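Local coordinates for SusD superfamily protein (Bacteroides fragilis NCTC 9343, PDB 3NQP), which probably binds glycans at the cell surface as an outer-membrane member of the SusD family, at residues Glu119-Arg124 with Lys171-Lys176; Tyr127-Tyr132 with Tyr211-Lys216. One frame throughout, in Å; residues are numbered along the deposited sequence. Where two conformers were deposited one is given.

Interaction 1: Glu119-Arg124 with Lys171-Lys176; sequences EVYGLR and KSDLNK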
ATOM      1  N   GLU A 119      15.788   2.342 -12.940  1.00 16.02           N
ATOM      2  CA  GLU A 119      15.201   1.572 -11.838  1.00 13.55           C
ATOM      3  C   GLU A 119      15.669   2.193 -10.519  1.00 16.85           C
ATOM      4  O   GLU A 119      14.857   2.401  -9.611  1.00 15.89           O
ATOM      5  CB  GLU A 119      15.579   0.095 -11.893  1.00 12.66           C
ATOM      6  CG  GLU A 119      14.922  -0.663 -13.030  1.00 14.25           C
ATOM      7  CD  GLU A 119      15.205  -2.149 -13.013  1.00 16.87           C
ATOM      8  OE1 GLU A 119      16.372  -2.509 -12.907  1.00 17.06           O
ATOM      9  OE2 GLU A 119      14.255  -2.979 -13.137  1.00 17.33           O
ATOM     10  N   VAL A 120      16.962   2.517 -10.430  1.00 12.04           N
ATOM     11  CA  VAL A 120      17.548   2.859  -9.154  1.00 13.63           C
ATOM     12  C   VAL A 120      17.150   4.285  -8.744  1.00 15.50           C
ATOM     13  O   VAL A 120      16.878   4.521  -7.592  1.00 18.42           O
ATOM     14  CB  VAL A 120      19.074   2.622  -9.136  1.00 13.74           C
ATOM     15  CG1 VAL A 120      19.689   3.222  -7.914  1.00 16.56           C
ATOM     16  CG2 VAL A 120      19.352   1.083  -9.223  1.00 13.24           C
ATOM     17  N   TYR A 121      17.052   5.216  -9.690  1.00 14.43           N
ATOM     18  CA  TYR A 121      16.500   6.546  -9.367  1.00 14.86           C
ATOM     19  C   TYR A 121      15.033   6.488  -9.009  1.00 13.10           C
ATOM     20  O   TYR A 121      14.590   7.190  -8.101  1.00 12.63           O
ATOM     21  CB  TYR A 121      16.697   7.505 -10.516  1.00 13.32           C
ATOM     22  CG  TYR A 121      18.082   8.104 -10.619  1.00 16.52           C
ATOM     23  CD1 TYR A 121      18.414   9.255  -9.886  1.00 13.13           C
ATOM     24  CD2 TYR A 121      19.041   7.587 -11.479  1.00 17.53           C
ATOM     25  CE1 TYR A 121      19.652   9.856  -9.998  1.00 17.66           C
ATOM     26  CE2 TYR A 121      20.315   8.185 -11.571  1.00 16.81           C
ATOM     27  CZ  TYR A 121      20.590   9.330 -10.840  1.00 21.55           C
ATOM     28  OH  TYR A 121      21.801   9.952 -10.933  1.00 16.55           O
ATOM     29  N   GLY A 122      14.272   5.631  -9.692  1.00 14.12           N
ATOM     30  CA  GLY A 122      12.889   5.400  -9.326  1.00 10.27           C
ATOM     31  C   GLY A 122      12.728   4.904  -7.897  1.00 12.12           C
ATOM     32  O   GLY A 122      11.820   5.324  -7.167  1.00 13.40           O
ATOM     33  N   LEU A 123      13.557   3.948  -7.515  1.00 12.03           N
ATOM     34  CA  LEU A 123      13.485   3.350  -6.199  1.00 10.96           C
ATOM     35  C   LEU A 123      13.968   4.293  -5.125  1.00 10.66           C
ATOM     36  O   LEU A 123      13.473   4.246  -3.985  1.00 11.56           O
ATOM     37  CB  LEU A 123      14.295   2.052  -6.161  1.00 10.79           C
ATOM     38  CG  LEU A 123      13.677   0.866  -6.900  1.00 12.45           C
ATOM     39  CD1 LEU A 123      14.651  -0.361  -6.854  1.00 14.98           C
ATOM     40  CD2 LEU A 123      12.290   0.464  -6.384  1.00 11.92           C
ATOM     41  N   ARG A 124      14.884   5.197  -5.464  1.00 11.87           N
ATOM     42  CA  ARG A 124      15.317   6.159  -4.459  1.00 11.64           C
ATOM     43  C   ARG A 124      14.169   7.152  -4.178  1.00 11.67           C
ATOM     44  O   ARG A 124      13.927   7.496  -3.014  1.00 12.61           O
ATOM     45  CB  ARG A 124      16.573   6.912  -4.838  1.00 11.76           C
ATOM     46  CG  ARG A 124      17.148   7.687  -3.668  1.00 12.71           C
ATOM     47  CD  ARG A 124      18.598   8.105  -3.980  1.00 14.13           C
ATOM     48  NE  ARG A 124      18.641   9.115  -5.038  1.00 16.37           N
ATOM     49  CZ  ARG A 124      19.764   9.668  -5.497  1.00 15.13           C
ATOM     50  NH1 ARG A 124      20.946   9.288  -5.016  1.00 16.51           N
ATOM     51  NH2 ARG A 124      19.711  10.612  -6.417  1.00 18.34           N
ATOM     52  N   LYS A 171      11.284  14.524  -6.547  1.00 14.40           N
ATOM     53  CA  LYS A 171      10.854  14.878  -7.899  1.00 13.64           C
ATOM     54  C   LYS A 171      12.049  14.913  -8.886  1.00 14.47           C
ATOM     55  O   LYS A 171      11.925  14.490 -10.038  1.00 14.78           O
ATOM     56  CB  LYS A 171      10.081  16.205  -7.865  1.00 14.24           C
ATOM     57  CG  LYS A 171       8.649  16.033  -7.254  1.00 12.88           C
ATOM     58  CD  LYS A 171       7.873  17.335  -7.087  1.00 14.65           C
ATOM     59  CE  LYS A 171       6.430  17.154  -6.593  1.00 16.25           C
ATOM     60  NZ  LYS A 171       5.755  18.483  -6.324  1.00 10.16           N
ATOM     61  N   SER A 172      13.210  15.381  -8.441  1.00 15.05           N
ATOM     62  CA  SER A 172      14.401  15.306  -9.290  1.00 15.85           C
ATOM     63  C   SER A 172      14.692  13.863  -9.680  1.00 15.50           C
ATOM     64  O   SER A 172      14.931  13.550 -10.857  1.00 15.95           O
ATOM     65  CB  SER A 172      15.583  15.903  -8.555  1.00 16.50           C
ATOM     66  OG  SER A 172      16.737  15.751  -9.329  1.00 17.30           O
ATOM     67  N   ASP A 173      14.598  12.961  -8.698  1.00 13.54           N
ATOM     68  CA  ASP A 173      14.815  11.524  -8.946  1.00 12.57           C
ATOM     69  C   ASP A 173      13.797  10.895  -9.856  1.00 14.99           C
ATOM     70  O   ASP A 173      14.142  10.042 -10.664  1.00 13.46           O
ATOM     71  CB  ASP A 173      14.947  10.719  -7.633  1.00 14.28           C
ATOM     72  CG  ASP A 173      16.292  10.950  -6.938  1.00 15.98           C
ATOM     73  OD1 ASP A 173      17.225  11.455  -7.615  1.00 17.53           O
ATOM     74  OD2 ASP A 173      16.412  10.630  -5.731  1.00 17.67           O
ATOM     75  N   LEU A 174      12.542  11.314  -9.748  1.00 13.66           N
ATOM     76  CA  LEU A 174      11.534  10.751 -10.636  1.00 14.03           C
ATOM     77  C   LEU A 174      11.816  11.192 -12.083  1.00 14.73           C
ATOM     78  O   LEU A 174      11.714  10.396 -13.020  1.00 13.43           O
ATOM     79  CB  LEU A 174      10.148  11.193 -10.222  1.00 10.95           C
ATOM     80  CG  LEU A 174       9.634  10.554  -8.915  1.00 13.32           C
ATOM     81  CD1 LEU A 174       8.381  11.296  -8.365  1.00 14.18           C
ATOM     82  CD2 LEU A 174       9.346   9.065  -9.104  1.00 12.25           C
ATOM     83  N   ASN A 175      12.147  12.459 -12.266  1.00 14.55           N
ATOM     84  CA  ASN A 175      12.482  12.958 -13.612  1.00 18.41           C
ATOM     85  C   ASN A 175      13.710  12.272 -14.194  1.00 15.11           C
ATOM     86  O   ASN A 175      13.727  11.980 -15.359  1.00 12.95           O
ATOM     87  CB  ASN A 175      12.696  14.482 -13.630  1.00 17.69           C
ATOM     88  CG  ASN A 175      11.386  15.274 -13.512  1.00 28.68           C
ATOM     89  OD1 ASN A 175      10.282  14.769 -13.770  1.00 25.18           O
ATOM     90  ND2 ASN A 175      11.521  16.539 -13.144  1.00 37.77           N
ATOM     91  N   LYS A 176      14.738  12.049 -13.385  1.00 13.38           N
ATOM     92  CA  LYS A 176      15.935  11.358 -13.858  1.00 16.31           C
ATOM     93  C   LYS A 176      15.574   9.905 -14.235  1.00 15.77           C
ATOM     94  O   LYS A 176      16.037   9.409 -15.240  1.00 17.26           O
ATOM     95  CB  LYS A 176      17.015  11.391 -12.805  1.00 14.64           C
ATOM     96  CG  LYS A 176      18.429  11.335 -13.347  1.00 34.37           C
ATOM     97  CD  LYS A 176      18.876  12.574 -14.080  1.00 39.11           C
ATOM     98  CE  LYS A 176      20.415  12.565 -14.288  1.00 51.02           C
ATOM     99  NZ  LYS A 176      20.824  12.941 -15.664  1.00 47.80           N
TER
HETATM  100  O   HOH W   1      14.315  10.768  -3.838  1.00 17.78           O
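The Tyr121 ring carries Lys176 on one face and the carboxylate of Asp173 at its edge. Over the face, Lys176 CG stands 3.8 Å from the ring centroid. It is only 9° off the normal, a nearly centred CH-pi contact. The aliphatic root of the lysine lies on the ring, while the bends of its chain at chi2 and chi4 lead the ammonium away. At the edge, in the ring plane, Asp173 OD1 sits 3.4 Å from Tyr121 CD1.

The same carboxylate faces a second flat group, the guanidinium of Arg124, which grips it side-on with two nitrogens. Arg124 NE reaches Asp173 OD2 at 2.8 Å, from above the carboxylate plane, and the bond is moderately bent. Arg124 NH2 meets Asp173 OD1 on its syn side at 2.9 Å. This second bond is almost straight, at 174°. A bend at chi3 swings the arginine end toward Asp173, and the guanidinium and carboxylate planes are moderately inclined. Asp173 OD2 also accepts from Gln169 NE2 and from a water 2.8 Å away, and Arg124 NH1 is hydrogen-bonded to Asn96 OD1, so both buried charges are held from several directions.

The two segments run antiparallel, their axes 7.8 Å apart at 156°, packing helix 110-135 against helix 163-181 in the helical, TPR-related scaffold of the SusD fold.

Interaction 2: Tyr127-Tyr132 with Tyr211-Lys216; sequences YYFDLY and YLWTSK
Phe129 and Tyr132 both reach across to Trp213, and the three rings form a buried aromatic cluster between helix 110-135 and helix 200-216. Phe129 points its edge at the indole face: its ring centroid lies 5.7 Å from that of the five-membered ring of Trp213, with the planes at 89°, a T-shaped pair. The touching atom over the face is Phe129 CE1, set toward the rim of the indole, while Phe129 CZ packs 4.0 Å from Trp213 CB.

Tyr132 comes to the pyrrole side of the same indole. Its CE1 lies 3.6 Å from Trp213 NE1, which sits at the edge of the tyrosine ring and in its plane; the two ring planes are inclined at 76°.

Beyond the rings, a water links their polar ends. Trp213 NE1 donates to it at 2.9 Å, and Tyr132 OH lies unusually close to the same water.

The backbones are well separated, with 10.1 Å between Phe129 CA and Trp213 CA, and the side chains have to span the gap. All three do so with CG anti to the backbone N, as in Trp213 (chi1 180°), which extends each ring from its helix toward the other.

Farther out, Arg133 makes a cation-pi contact with Phe129, and Pro163 and Met167 of helix 163-181 pack on Tyr132. On the other helix, Thr214 OG1 is hydrogen-bonded to Asp228 OD2 and to Lys171 NZ, which anchors the turn that carries Trp213.

The contact therefore combines apolar ring packing with a single polar link: the indole N-H, although buried, finds its acceptor in the bridging water rather than in a protein atom across the interface.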
ATOM      1  N   TYR A 127      11.539   5.174  -1.874  1.00 11.19           N
ATOM      2  CA  TYR A 127      11.868   5.126  -0.477  1.00 13.66           C
ATOM      3  C   TYR A 127      11.714   6.511   0.148  1.00 13.23           C
ATOM      4  O   TYR A 127      11.128   6.653   1.200  1.00  9.46           O
ATOM      5  CB  TYR A 127      13.294   4.632  -0.268  1.00 13.29           C
ATOM      6  CG  TYR A 127      13.483   3.127  -0.396  1.00 14.02           C
ATOM      7  CD1 TYR A 127      12.780   2.221   0.411  1.00 13.01           C
ATOM      8  CD2 TYR A 127      14.406   2.607  -1.280  1.00 18.36           C
ATOM      9  CE1 TYR A 127      12.993   0.822   0.315  1.00 18.27           C
ATOM     10  CE2 TYR A 127      14.635   1.219  -1.370  1.00 18.22           C
ATOM     11  CZ  TYR A 127      13.951   0.340  -0.578  1.00 18.38           C
ATOM     12  OH  TYR A 127      14.223  -1.019  -0.699  1.00 15.03           O
ATOM     13  N   TYR A 128      12.221   7.540  -0.511  1.00 10.39           N
ATOM     14  CA  TYR A 128      12.114   8.869   0.087  1.00 12.17           C
ATOM     15  C   TYR A 128      10.675   9.376   0.207  1.00 11.41           C
ATOM     16  O   TYR A 128      10.392  10.208   1.061  1.00 16.72           O
ATOM     17  CB  TYR A 128      13.017   9.885  -0.633  1.00 12.20           C
ATOM     18  CG  TYR A 128      14.423   9.916  -0.033  1.00  9.23           C
ATOM     19  CD1 TYR A 128      14.652  10.394   1.263  1.00 17.30           C
ATOM     20  CD2 TYR A 128      15.484   9.448  -0.733  1.00 11.11           C
ATOM     21  CE1 TYR A 128      15.937  10.400   1.833  1.00 16.10           C
ATOM     22  CE2 TYR A 128      16.788   9.482  -0.197  1.00 13.05           C
ATOM     23  CZ  TYR A 128      17.009   9.960   1.081  1.00 21.96           C
ATOM     24  OH  TYR A 128      18.306   9.988   1.591  1.00 20.58           O
ATOM     25  N   PHE A 129       9.774   8.886  -0.642  1.00 11.53           N
ATOM     26  CA  PHE A 129       8.365   9.298  -0.609  1.00 13.06           C
ATOM     27  C   PHE A 129       7.651   8.650   0.591  1.00 11.88           C
ATOM     28  O   PHE A 129       6.808   9.303   1.226  1.00 12.70           O
ATOM     29  CB  PHE A 129       7.672   8.974  -1.941  1.00 12.17           C
ATOM     30  CG  PHE A 129       6.216   9.404  -2.028  1.00  9.60           C
ATOM     31  CD1 PHE A 129       5.810  10.672  -1.674  1.00 13.19           C
ATOM     32  CD2 PHE A 129       5.253   8.510  -2.502  1.00 13.51           C
ATOM     33  CE1 PHE A 129       4.482  11.051  -1.786  1.00 12.65           C
ATOM     34  CE2 PHE A 129       3.932   8.864  -2.615  1.00 12.23           C
ATOM     35  CZ  PHE A 129       3.537  10.166  -2.258  1.00 17.55           C
ATOM     36  N   ASP A 130       7.975   7.397   0.916  1.00 12.70           N
ATOM     37  CA  ASP A 130       7.523   6.814   2.198  1.00  9.61           C
ATOM     38  C   ASP A 130       8.071   7.667   3.368  1.00 12.36           C
ATOM     39  O   ASP A 130       7.303   8.037   4.288  1.00 10.13           O
ATOM     40  CB  ASP A 130       7.931   5.363   2.344  1.00 12.06           C
ATOM     41  CG  ASP A 130       6.895   4.365   1.737  1.00 15.23           C
ATOM     42  OD1 ASP A 130       5.918   4.800   1.091  1.00 16.59           O
ATOM     43  OD2 ASP A 130       7.102   3.155   1.903  1.00 15.88           O
ATOM     44  N   LEU A 131       9.369   7.978   3.352  1.00  9.11           N
ATOM     45  CA  LEU A 131       9.955   8.754   4.451  1.00  9.34           C
ATOM     46  C   LEU A 131       9.276  10.124   4.562  1.00 10.12           C
ATOM     47  O   LEU A 131       8.975  10.590   5.662  1.00 12.85           O
ATOM     48  CB  LEU A 131      11.479   8.889   4.299  1.00 10.34           C
ATOM     49  CG  LEU A 131      12.270   7.579   4.533  1.00  9.72           C
ATOM     50  CD1 LEU A 131      13.695   7.810   4.196  1.00 11.52           C
ATOM     51  CD2 LEU A 131      12.171   7.025   5.951  1.00  7.26           C
ATOM     52  N   TYR A 132       8.979  10.760   3.429  1.00 10.16           N
ATOM     53  CA  TYR A 132       8.284  12.082   3.456  1.00 10.94           C
ATOM     54  C   TYR A 132       6.873  11.988   4.016  1.00 11.50           C
ATOM     55  O   TYR A 132       6.451  12.825   4.796  1.00  9.62           O
ATOM     56  CB  TYR A 132       8.256  12.675   2.042  1.00 12.42           C
ATOM     57  CG  TYR A 132       7.464  13.918   1.803  1.00 10.19           C
ATOM     58  CD1 TYR A 132       6.102  13.861   1.598  1.00 12.45           C
ATOM     59  CD2 TYR A 132       8.087  15.186   1.799  1.00 13.36           C
ATOM     60  CE1 TYR A 132       5.361  14.984   1.357  1.00 10.70           C
ATOM     61  CE2 TYR A 132       7.357  16.348   1.527  1.00 12.38           C
ATOM     62  CZ  TYR A 132       5.986  16.240   1.298  1.00 19.51           C
ATOM     63  OH  TYR A 132       5.216  17.347   1.022  1.00 14.98           O
ATOM     64  N   TYR A 211       2.687  13.433  -7.340  1.00 10.05           N
ATOM     65  CA  TYR A 211       2.089  14.691  -7.788  1.00 11.24           C
ATOM     66  C   TYR A 211       0.616  14.901  -7.337  1.00 11.86           C
ATOM     67  O   TYR A 211       0.214  16.023  -6.991  1.00  9.96           O
ATOM     68  CB  TYR A 211       2.282  14.901  -9.304  1.00  9.05           C
ATOM     69  CG  TYR A 211       3.694  15.346  -9.642  1.00  9.14           C
ATOM     70  CD1 TYR A 211       4.712  14.404  -9.789  1.00 13.73           C
ATOM     71  CD2 TYR A 211       4.001  16.663  -9.782  1.00 12.66           C
ATOM     72  CE1 TYR A 211       5.970  14.763 -10.078  1.00 13.17           C
ATOM     73  CE2 TYR A 211       5.308  17.077 -10.066  1.00 13.95           C
ATOM     74  CZ  TYR A 211       6.287  16.122 -10.208  1.00 17.39           C
ATOM     75  OH  TYR A 211       7.573  16.480 -10.477  1.00 16.67           O
ATOM     76  N   LEU A 212      -0.186  13.846  -7.254  1.00 11.74           N
ATOM     77  CA  LEU A 212      -1.472  14.012  -6.626  1.00 10.11           C
ATOM     78  C   LEU A 212      -1.342  14.435  -5.163  1.00  9.94           C
ATOM     79  O   LEU A 212      -2.043  15.325  -4.688  1.00 10.12           O
ATOM     80  CB  LEU A 212      -2.310  12.716  -6.650  1.00 11.42           C
ATOM     81  CG  LEU A 212      -3.693  12.888  -6.020  1.00 13.40           C
ATOM     82  CD1 LEU A 212      -4.576  13.999  -6.671  1.00  8.27           C
ATOM     83  CD2 LEU A 212      -4.403  11.495  -6.071  1.00 10.71           C
ATOM     84  N   TRP A 213      -0.493  13.734  -4.435  1.00 11.04           N
ATOM     85  CA  TRP A 213      -0.240  14.054  -3.034  1.00 11.81           C
ATOM     86  C   TRP A 213       0.170  15.527  -2.876  1.00 11.21           C
ATOM     87  O   TRP A 213      -0.463  16.251  -2.110  1.00 12.32           O
ATOM     88  CB  TRP A 213       0.825  13.133  -2.450  1.00 11.31           C
ATOM     89  CG  TRP A 213       1.121  13.414  -1.053  1.00 12.56           C
ATOM     90  CD1 TRP A 213       1.842  14.511  -0.566  1.00 10.90           C
ATOM     91  CD2 TRP A 213       0.686  12.676   0.105  1.00 10.54           C
ATOM     92  NE1 TRP A 213       1.884  14.457   0.809  1.00 14.09           N
ATOM     93  CE2 TRP A 213       1.188  13.355   1.243  1.00  9.90           C
ATOM     94  CE3 TRP A 213      -0.060  11.492   0.297  1.00 14.68           C
ATOM     95  CZ2 TRP A 213       0.966  12.896   2.541  1.00 10.26           C
ATOM     96  CZ3 TRP A 213      -0.261  11.044   1.591  1.00 10.00           C
ATOM     97  CH2 TRP A 213       0.257  11.742   2.691  1.00 15.04           C
ATOM     98  N   THR A 214       1.170  15.981  -3.625  1.00 10.11           N
ATOM     99  CA  THR A 214       1.632  17.372  -3.436  1.00 12.44           C
ATOM    100  C   THR A 214       0.601  18.384  -3.940  1.00 12.09           C
ATOM    101  O   THR A 214       0.606  19.529  -3.486  1.00 13.81           O
ATOM    102  CB  THR A 214       3.034  17.622  -4.027  1.00 11.10           C
ATOM    103  OG1 THR A 214       3.027  17.304  -5.414  1.00 13.38           O
ATOM    104  CG2 THR A 214       4.076  16.708  -3.313  1.00 12.65           C
ATOM    105  N   SER A 215      -0.290  17.962  -4.847  0.60 12.50           N
ATOM    106  CA  SER A 215      -1.406  18.807  -5.253  0.60 12.22           C
ATOM    107  C   SER A 215      -2.335  19.191  -4.079  0.60 13.64           C
ATOM    108  O   SER A 215      -2.868  20.300  -4.050  0.60 13.65           O
ATOM    109  CB  SER A 215      -2.262  18.122  -6.321  0.60 13.50           C
ATOM    110  OG  SER A 215      -1.562  17.909  -7.540  0.60 12.25           O
ATOM    111  N   LYS A 216      -2.495  18.273  -3.126  1.00 12.67           N
ATOM    112  CA  LYS A 216      -3.509  18.358  -2.108  1.00 10.88           C
ATOM    113  C   LYS A 216      -3.055  18.530  -0.656  1.00 11.89           C
ATOM    114  O   LYS A 216      -3.820  19.033   0.173  1.00 12.17           O
ATOM    115  CB  LYS A 216      -4.411  17.106  -2.208  1.00 10.96           C
ATOM    116  CG  LYS A 216      -5.259  17.148  -3.458  1.00 16.46           C
ATOM    117  CD  LYS A 216      -6.152  15.865  -3.585  1.00  5.81           C
ATOM    118  CE  LYS A 216      -7.261  15.806  -2.576  1.00  8.98           C
ATOM    119  NZ  LYS A 216      -8.299  14.799  -3.078  1.00  6.25           N
TER
HETATM  120  O   HOH W   2       2.772  17.142   1.513  1.00 13.40           O

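How the interactions relate
Helix 110-135 is common to both contacts: residues 119-124 serve interaction 1, and residues 127-132, further along the same helix, serve interaction 2. Their centres are about 13 Å apart. The partner helices, 163-181 and 200-216, follow each other in the chain and also meet directly. Lys171 NZ lies 3.1 Å from Thr214 OG1, a probable hydrogen bond, and Lys171 CG packs 3.4 Å from Tyr211 OH. Asp228 pairs with Lys171 and also bonds Thr214, tying the two partner segments to helix 228-241. The salt-bridged contact is partly buried and the aromatic one fully so; together they join three helices, with no ligand in either.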